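Local coordinates for protein O-succinylhomoserine sulfhydrylase (Mycobacterium tuberculosis, PDB 3NDN) that probably catalyses the pyridoxal-phosphate-dependent formation of L-homocysteine from O-succinyl-L-homoserine and hydrogen sulfide, a step of methionine biosynthesis, at residues T111-L116 / V135-I140. Residues are numbered along the deposited sequence; the frame is centred on the assembly and turned at random.
Sequences TSLGAL and VVCSEI
Leu113 reaches from helix 105-114 to helix 131-143 with a single methyl, CD1, which lies 4.1 Å from SG of Cys137 and 4.4 Å from CG1 of Val136. The two partner residues are consecutive in sequence, and the methyl faces the side chains of both. The closest pair of CA atoms, those of Leu113 and Cys137, are 8.9 Å apart. With just these two side-chain contacts and 73 Å² buried in total, the bridge is slim.

The torsions explain which branch does the touching. In Leu113, CG stands anti to the carbonyl carbon (chi1 -68°), and chi2 of 171° sends CD1 outward to the facing helix, while CD2 stays farther from it. Cys137 has a similar first torsion, -67°; although its CA–CB bond runs across the approach rather than along it, SG still ends beside the leucine methyl. Val136 instead sets out toward the 111-116 segment and offers one branch, CG1.

All three side chains are buried. Phe171 of strand 169-173 touches both Leu113 and Cys137, tying the pair to the seven-stranded mixed sheet of the large domain of a fold type I pyridoxal-phosphate enzyme, and His257 of the second subunit packs on Val136. Within helix 131-143 the backbone widens into a pi-type turn: Val135 O accepts from both Glu139 N (3.0 Å) and Ile140 N (3.1 Å). Cys137 O is bonded to Thr148 OG1, and Gly114 O to Arg143 NH1 of the second subunit.

Across the two segments, then, methyl and sulfur atoms meet loosely, at or just beyond van der Waals distance and without polar pairing, which implies a modest cohesion by dispersion and exclusion of water, with little directional constraint.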
# COMPACT_ATOMS: atom_id res chain seq x y z
N THR A 111 14.75 -22.57 6.11
CA THR A 111 14.79 -22.34 7.55
C THR A 111 14.25 -23.53 8.36
O THR A 111 14.80 -23.86 9.42
CB THR A 111 14.13 -20.98 7.94
OG1 THR A 111 14.82 -19.91 7.28
CG2 THR A 111 14.16 -20.74 9.44
N SER A 112 13.21 -24.20 7.85
CA SER A 112 12.62 -25.34 8.58
C SER A 112 13.62 -26.51 8.65
O SER A 112 13.82 -27.11 9.72
CB SER A 112 11.29 -25.79 7.97
OG SER A 112 11.45 -26.35 6.67
N LEU A 113 14.25 -26.80 7.51
CA LEU A 113 15.28 -27.84 7.41
C LEU A 113 16.57 -27.48 8.15
O LEU A 113 17.16 -28.34 8.83
CB LEU A 113 15.59 -28.18 5.95
CG LEU A 113 14.48 -28.88 5.17
CD1 LEU A 113 14.82 -28.95 3.68
CD2 LEU A 113 14.20 -30.29 5.72
N GLY A 114 16.99 -26.21 8.04
CA GLY A 114 18.17 -25.72 8.75
C GLY A 114 18.00 -25.78 10.26
O GLY A 114 18.96 -25.98 11.01
N ALA A 115 16.76 -25.61 10.72
CA ALA A 115 16.42 -25.71 12.14
C ALA A 115 16.65 -27.13 12.70
O ALA A 115 16.85 -27.28 13.91
CB ALA A 115 14.95 -25.33 12.33
N LEU A 116 16.56 -28.14 11.84
CA LEU A 116 16.69 -29.55 12.23
C LEU A 116 18.09 -30.11 11.95
O LEU A 116 18.46 -31.19 12.47
CB LEU A 116 15.64 -30.41 11.51
CG LEU A 116 14.14 -30.17 11.79
CD1 LEU A 116 13.27 -30.88 10.75
CD2 LEU A 116 13.77 -30.64 13.20
N VAL A 135 17.96 -28.09 -5.03
CA VAL A 135 19.25 -27.38 -4.85
C VAL A 135 19.59 -27.22 -3.36
O VAL A 135 20.74 -27.40 -2.97
CB VAL A 135 19.27 -25.99 -5.56
CG1 VAL A 135 20.55 -25.22 -5.20
CG2 VAL A 135 19.13 -26.14 -7.06
N VAL A 136 18.58 -26.90 -2.55
CA VAL A 136 18.74 -26.78 -1.09
C VAL A 136 19.20 -28.13 -0.48
O VAL A 136 20.12 -28.16 0.34
CB VAL A 136 17.42 -26.30 -0.38
CG1 VAL A 136 17.45 -26.56 1.12
CG2 VAL A 136 17.15 -24.81 -0.64
N CYS A 137 18.58 -29.23 -0.90
CA CYS A 137 18.85 -30.55 -0.31
C CYS A 137 20.16 -31.19 -0.82
O CYS A 137 20.85 -31.90 -0.07
CB CYS A 137 17.67 -31.50 -0.53
SG CYS A 137 16.11 -31.09 0.37
N SER A 138 20.50 -30.95 -2.09
CA SER A 138 21.64 -31.61 -2.72
C SER A 138 22.95 -30.81 -2.66
O SER A 138 24.03 -31.41 -2.63
CB SER A 138 21.33 -31.99 -4.18
OG SER A 138 21.27 -30.83 -5.00
N GLU A 139 22.85 -29.47 -2.64
CA GLU A 139 24.05 -28.62 -2.73
C GLU A 139 24.29 -27.67 -1.55
O GLU A 139 25.41 -27.62 -1.01
CB GLU A 139 24.06 -27.82 -4.03
CG GLU A 139 24.06 -28.67 -5.32
CD GLU A 139 23.93 -27.82 -6.58
OE1 GLU A 139 24.35 -26.64 -6.57
OE2 GLU A 139 23.41 -28.33 -7.60
N ILE A 140 23.27 -26.90 -1.17
CA ILE A 140 23.46 -25.85 -0.15
C ILE A 140 23.69 -26.42 1.26
O ILE A 140 24.62 -26.01 1.94
CB ILE A 140 22.32 -24.79 -0.18
CG1 ILE A 140 22.34 -24.04 -1.52
CG2 ILE A 140 22.45 -23.81 1.01
CD1 ILE A 140 21.15 -23.06 -1.75